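Local structure of Rna-directed RNA polymerase (Infectious pancreatic necrosis virus, 3ZED) at residues 363-368 / 563-568; 538-543 / 620-625. The protein copies the viral RNA genome as an RNA-dependent RNA polymerase, and is probably found both free and covalently attached to the genomic RNA. All coordinates share one frame; numbering follows the deposited sequence.

Contact 1: 363-368 / 563-568; sequences GGMDRI and WSAIYS
Met365 carries this contact from the helix side. It lies over Ala565 and the neighbouring backbone of strand 563-568. The apolar contacts come first. Met365 CG rests on the methyl group of Ala565, with CG to CB at 3.8 Å. The sulfur stays close to the same methyl, Met365 SD to Ala565 CB being 3.9 Å. The side chain then turns along the strand, and its terminal methyl reaches the base of the tryptophan. Met365 CE is 3.7 Å from Trp563 CB. The methionine therefore meets the CB of Trp563 and not its indole. That ring leads away from the helix and lies edge-to-face with Phe361.

The methionine torsions explain this path. CG stands anti to the backbone N (chi1 -177°), which sends the chain out from the helix. Bends at chi2 and chi3 then turn CE toward Trp563, at the start of the strand.

One contact involves a polar atom. Met365 CE lies 3.6 Å from Ser564 O, a van der Waals approach of a methyl to a carbonyl oxygen. No hydrogen bond joins the two segments. The Ser564 side chain points away from the helix, and its OG bonds to Glu579.

The contact is buried packing that joins helix 364-377 of the palm region to a small sheet of the thumb region. The helix and strand axes run almost at right angles (87°), 9.4 Å apart at their closest. The first turn of the helix is laid across one face of this three-stranded antiparallel sheet. Strand 563-568 is the middle strand. Met365 also touches Leu558 on strand 556-560 and Pro576 on strand 573-578, so one side chain reaches all three strands. Next to it, Asp366 OD1 accepts a hydrogen bond from Phe574 N of strand 573-578.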
loop_
_atom_site.group_PDB
_atom_site.type_symbol
_atom_site.label_atom_id
_atom_site.label_comp_id
_atom_site.label_asym_id
_atom_site.label_seq_id
_atom_site.Cartn_x
_atom_site.Cartn_y
_atom_site.Cartn_z
ATOM N N GLY B 363 15.240 5.942 -16.872
ATOM C CA GLY B 363 15.435 7.379 -16.763
ATOM C C GLY B 363 14.645 8.117 -15.713
ATOM O O GLY B 363 14.748 9.343 -15.652
ATOM N N GLY B 364 13.853 7.393 -14.903
ATOM C CA GLY B 364 13.027 7.975 -13.827
ATOM C C GLY B 364 13.817 8.811 -12.822
ATOM O O GLY B 364 13.454 9.955 -12.524
ATOM N N MET B 365 14.926 8.247 -12.307
ATOM C CA MET B 365 15.821 8.936 -11.374
ATOM C C MET B 365 16.457 10.201 -12.043
ATOM O O MET B 365 16.488 11.269 -11.418
ATOM C CB MET B 365 16.906 7.987 -10.839
ATOM C CG MET B 365 17.830 8.651 -9.801
ATOM S SD MET B 365 16.929 9.244 -8.350
ATOM C CE MET B 365 16.908 7.777 -7.384
ATOM N N ASP B 366 16.890 10.101 -13.312
ATOM C CA ASP B 366 17.434 11.275 -13.985
ATOM C C ASP B 366 16.385 12.379 -14.142
ATOM O O ASP B 366 16.737 13.551 -13.976
ATOM C CB ASP B 366 18.061 10.937 -15.336
ATOM C CG ASP B 366 18.915 12.097 -15.853
ATOM O OD1 ASP B 366 19.846 12.528 -15.122
ATOM O OD2 ASP B 366 18.621 12.605 -16.953
ATOM N N ARG B 367 15.097 12.017 -14.402
ATOM C CA ARG B 367 13.977 12.990 -14.485
ATOM C C ARG B 367 13.814 13.728 -13.150
ATOM O O ARG B 367 13.671 14.947 -13.136
ATOM C CB ARG B 367 12.657 12.302 -14.889
ATOM C CG ARG B 367 12.641 11.852 -16.339
ATOM C CD ARG B 367 11.243 11.469 -16.774
ATOM N NE ARG B 367 11.159 11.281 -18.219
ATOM C CZ ARG B 367 10.051 11.442 -18.939
ATOM N NH1 ARG B 367 8.919 11.805 -18.351
ATOM N NH2 ARG B 367 10.070 11.253 -20.253
ATOM N N ILE B 368 13.898 12.987 -12.025
ATOM C CA ILE B 368 13.832 13.533 -10.661
ATOM C C ILE B 368 15.014 14.489 -10.431
ATOM O O ILE B 368 14.802 15.612 -9.970
ATOM C CB ILE B 368 13.804 12.382 -9.605
ATOM C CG1 ILE B 368 12.480 11.600 -9.640
ATOM C CG2 ILE B 368 14.175 12.878 -8.172
ATOM C CD1 ILE B 368 11.271 12.304 -9.148
ATOM N N TRP B 563 15.784 4.618 -2.946
ATOM C CA TRP B 563 16.836 4.746 -3.961
ATOM C C TRP B 563 17.709 5.993 -3.793
ATOM O O TRP B 563 17.219 7.072 -3.462
ATOM C CB TRP B 563 16.219 4.787 -5.383
ATOM C CG TRP B 563 15.328 3.628 -5.687
ATOM C CD1 TRP B 563 13.963 3.590 -5.582
ATOM C CD2 TRP B 563 15.741 2.305 -6.060
ATOM N NE1 TRP B 563 13.495 2.333 -5.899
ATOM C CE2 TRP B 563 14.568 1.515 -6.177
ATOM C CE3 TRP B 563 16.993 1.710 -6.330
ATOM C CZ2 TRP B 563 14.609 0.166 -6.563
ATOM C CZ3 TRP B 563 17.028 0.380 -6.722
ATOM C CH2 TRP B 563 15.849 -0.382 -6.820
ATOM N N SER B 564 19.004 5.822 -4.066
ATOM C CA SER B 564 20.022 6.878 -4.152
ATOM C C SER B 564 20.331 7.102 -5.623
ATOM O O SER B 564 19.994 6.247 -6.463
ATOM C CB SER B 564 21.299 6.490 -3.406
ATOM O OG SER B 564 21.075 6.326 -2.023
ATOM N N ALA B 565 20.969 8.230 -5.943
ATOM C CA ALA B 565 21.323 8.570 -7.326
ATOM C C ALA B 565 22.842 8.598 -7.476
ATOM O O ALA B 565 23.552 9.161 -6.636
ATOM C CB ALA B 565 20.728 9.916 -7.697
ATOM N N ILE B 566 23.331 7.983 -8.539
ATOM C CA ILE B 566 24.750 7.923 -8.854
ATOM C C ILE B 566 24.862 8.488 -10.277
ATOM O O ILE B 566 23.964 8.259 -11.077
ATOM C CB ILE B 566 25.208 6.435 -8.661
ATOM C CG1 ILE B 566 25.789 6.177 -7.247
ATOM C CG2 ILE B 566 26.026 5.803 -9.788
ATOM C CD1 ILE B 566 27.148 6.830 -6.902
ATOM N N TYR B 567 25.903 9.273 -10.569
ATOM C CA TYR B 567 26.074 9.831 -11.913
ATOM C C TYR B 567 26.861 8.855 -12.794
ATOM O O TYR B 567 27.891 8.342 -12.364
ATOM C CB TYR B 567 26.774 11.198 -11.867
ATOM C CG TYR B 567 26.779 11.892 -13.205
ATOM C CD1 TYR B 567 25.652 12.576 -13.661
ATOM C CD2 TYR B 567 27.894 11.837 -14.039
ATOM C CE1 TYR B 567 25.647 13.216 -14.900
ATOM C CE2 TYR B 567 27.897 12.468 -15.287
ATOM C CZ TYR B 567 26.760 13.135 -15.723
ATOM O OH TYR B 567 26.734 13.760 -16.948
ATOM N N SER B 568 26.358 8.594 -14.004
ATOM C CA SER B 568 26.952 7.729 -15.033
ATOM C C SER B 568 27.605 8.573 -16.131
ATOM O O SER B 568 26.927 9.374 -16.769
ATOM C CB SER B 568 25.882 6.819 -15.647
ATOM O OG SER B 568 26.318 6.217 -16.858
#

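Contact 2: 538-543 / 620-625; sequences DGYLAD and GGWNNP
Tyr540 overlaps the rim of the six-membered ring of Trp622 obliquely, its CB 3.5 Å from Trp622 CE3. The two side chains run past each other in opposite directions. The phenol ring thus lies beside the base of the tryptophan and not stacked on the indole. Its edge meets the Trp622 backbone: Tyr540 CD2 is 3.5 Å from Trp622 O, which sits near the plane of the ring. Tyr540 CE2 is 4.0 Å from Trp622 CB. The hydroxyl carries on beyond the tryptophan and hydrogen-bonds to Glu628 OE2.

Leu541 meets the far end of the same indole, crossing it at about a right angle. Leu541 CD1 lies 3.6 Å from Trp622 CH2, with CZ2 only slightly farther. Two consecutive loop residues therefore line the benzo part of the ring.

The contact joins a loop to a helix junction in the thumb region of the polymerase. A type I beta turn, Gly621 to Asn624, links helix 604-621 to helix 625-645. Trp622 is the second residue of this turn. Asn624 is the N-cap of the second helix, and its OD1 accepts a hydrogen bond from Leu627 N. The tryptophan CG sits between the backbone N and the carbonyl carbon (chi1 62°), which brings the indole out toward the loop. Within the turn, Asn623 CB covers part of one indole face, offset toward the rim.

The loop has its own bonds. Gly539 O accepts Ala542 N, and Gly539 N reaches Asp543 OD1 at 2.9 Å, meeting the carboxylate from above its plane. Helix 677-683 packs beside the contact, with Leu680 touching both Tyr540 and Trp622.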
loop_
_atom_site.group_PDB
_atom_site.type_symbol
_atom_site.label_atom_id
_atom_site.label_comp_id
_atom_site.label_asym_id
_atom_site.label_seq_id
_atom_site.Cartn_x
_atom_site.Cartn_y
_atom_site.Cartn_z
ATOM N N ASP B 538 36.314 4.439 -14.755
ATOM C CA ASP B 538 36.458 3.008 -14.990
ATOM C C ASP B 538 35.220 2.202 -14.598
ATOM O O ASP B 538 34.582 2.463 -13.578
ATOM C CB ASP B 538 37.679 2.470 -14.195
ATOM C CG ASP B 538 37.562 2.618 -12.689
ATOM O OD1 ASP B 538 37.444 3.768 -12.212
ATOM O OD2 ASP B 538 37.573 1.581 -11.989
ATOM N N GLY B 539 34.944 1.173 -15.389
ATOM C CA GLY B 539 33.886 0.233 -15.069
ATOM C C GLY B 539 32.514 0.537 -15.608
ATOM O O GLY B 539 32.355 1.309 -16.554
ATOM N N TYR B 540 31.536 -0.146 -15.018
ATOM C CA TYR B 540 30.117 -0.123 -15.347
ATOM C C TYR B 540 29.586 1.297 -15.447
ATOM O O TYR B 540 29.792 2.117 -14.528
ATOM C CB TYR B 540 29.311 -0.857 -14.258
ATOM C CG TYR B 540 29.402 -2.369 -14.202
ATOM C CD1 TYR B 540 29.082 -3.150 -15.310
ATOM C CD2 TYR B 540 29.626 -3.025 -12.992
ATOM C CE1 TYR B 540 29.047 -4.548 -15.229
ATOM C CE2 TYR B 540 29.583 -4.417 -12.896
ATOM C CZ TYR B 540 29.288 -5.173 -14.015
ATOM O OH TYR B 540 29.276 -6.536 -13.903
ATOM N N LEU B 541 28.926 1.588 -16.575
ATOM C CA LEU B 541 28.257 2.858 -16.870
ATOM C C LEU B 541 29.235 4.036 -16.832
ATOM O O LEU B 541 28.805 5.180 -16.687
ATOM C CB LEU B 541 27.054 3.086 -15.888
ATOM C CG LEU B 541 25.936 2.017 -15.936
ATOM C CD1 LEU B 541 24.867 2.272 -14.908
ATOM C CD2 LEU B 541 25.292 1.931 -17.341
ATOM N N ALA B 542 30.546 3.746 -16.979
ATOM C CA ALA B 542 31.642 4.719 -16.928
ATOM C C ALA B 542 32.377 4.600 -18.221
ATOM O O ALA B 542 31.998 5.273 -19.171
ATOM C CB ALA B 542 32.550 4.442 -15.717
ATOM N N ASP B 543 33.313 3.654 -18.340
ATOM C CA ASP B 543 33.919 3.432 -19.645
ATOM C C ASP B 543 33.216 2.249 -20.307
ATOM O O ASP B 543 33.531 1.935 -21.433
ATOM C CB ASP B 543 35.456 3.274 -19.605
ATOM C CG ASP B 543 36.050 2.030 -18.952
ATOM O OD1 ASP B 543 35.296 1.283 -18.276
ATOM O OD2 ASP B 543 37.290 1.819 -19.087
ATOM N N GLY B 620 21.974 -2.390 -7.395
ATOM C CA GLY B 620 23.003 -1.462 -6.935
ATOM C C GLY B 620 24.316 -2.034 -6.465
ATOM O O GLY B 620 25.257 -1.279 -6.201
ATOM N N GLY B 621 24.374 -3.353 -6.334
ATOM C CA GLY B 621 25.582 -4.049 -5.889
ATOM C C GLY B 621 26.670 -3.948 -6.929
ATOM O O GLY B 621 27.862 -3.950 -6.585
ATOM N N TRP B 622 26.260 -3.769 -8.219
ATOM C CA TRP B 622 27.201 -3.592 -9.318
ATOM C C TRP B 622 28.170 -2.460 -9.026
ATOM O O TRP B 622 29.274 -2.496 -9.524
ATOM C CB TRP B 622 26.472 -3.317 -10.661
ATOM C CG TRP B 622 25.638 -2.066 -10.695
ATOM C CD1 TRP B 622 24.310 -1.968 -10.423
ATOM C CD2 TRP B 622 26.078 -0.737 -11.023
ATOM N NE1 TRP B 622 23.897 -0.662 -10.529
ATOM C CE2 TRP B 622 24.957 0.114 -10.915
ATOM C CE3 TRP B 622 27.310 -0.183 -11.413
ATOM C CZ2 TRP B 622 25.026 1.493 -11.188
ATOM C CZ3 TRP B 622 27.378 1.181 -11.688
ATOM C CH2 TRP B 622 26.251 2.005 -11.559
ATOM N N ASN B 623 27.735 -1.432 -8.257
ATOM C CA ASN B 623 28.532 -0.252 -7.968
ATOM C C ASN B 623 29.312 -0.385 -6.652
ATOM O O ASN B 623 29.969 0.571 -6.255
ATOM C CB ASN B 623 27.659 1.022 -7.971
ATOM C CG ASN B 623 28.453 2.265 -8.291
ATOM O OD1 ASN B 623 29.352 2.254 -9.122
ATOM N ND2 ASN B 623 28.198 3.345 -7.583
ATOM N N ASN B 624 29.261 -1.550 -5.990
ATOM C CA ASN B 624 30.026 -1.813 -4.763
ATOM C C ASN B 624 31.109 -2.828 -5.165
ATOM O O ASN B 624 30.753 -3.979 -5.445
ATOM C CB ASN B 624 29.125 -2.312 -3.641
ATOM C CG ASN B 624 29.841 -2.499 -2.334
ATOM O OD1 ASN B 624 30.823 -3.234 -2.216
ATOM N ND2 ASN B 624 29.327 -1.878 -1.305
ATOM N N PRO B 625 32.413 -2.447 -5.263
ATOM C CA PRO B 625 33.386 -3.370 -5.844
ATOM C C PRO B 625 33.560 -4.675 -5.086
ATOM O O PRO B 625 33.635 -5.715 -5.735
ATOM C CB PRO B 625 34.683 -2.551 -5.937
ATOM C CG PRO B 625 34.486 -1.413 -4.982
ATOM C CD PRO B 625 33.013 -1.114 -5.041
#

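How the contacts relate
The centres of contacts 1 and 2 are about 15 Å apart, on the same side of the chain's centre. Their segments alternate along the chain: 363-368, 538-543, 563-568, then 620-625. The antiparallel sheet of strands 556-560, 563-568 and 573-578 lies between them. Contact 1 puts helix 364-377 on one face. Contact 2 adjoins the other, where Ile566 packs on Trp622 and Asn623. At the end of strand 563-568, Ser568 OG probably hydrogen-bonds to Leu541 O, 2.7 Å away. The small sheet thus joins a helix of the palm region to loop and helix elements of the thumb region. Both contacts lie away from the potassium sites and from the predicted GTP-binding residues.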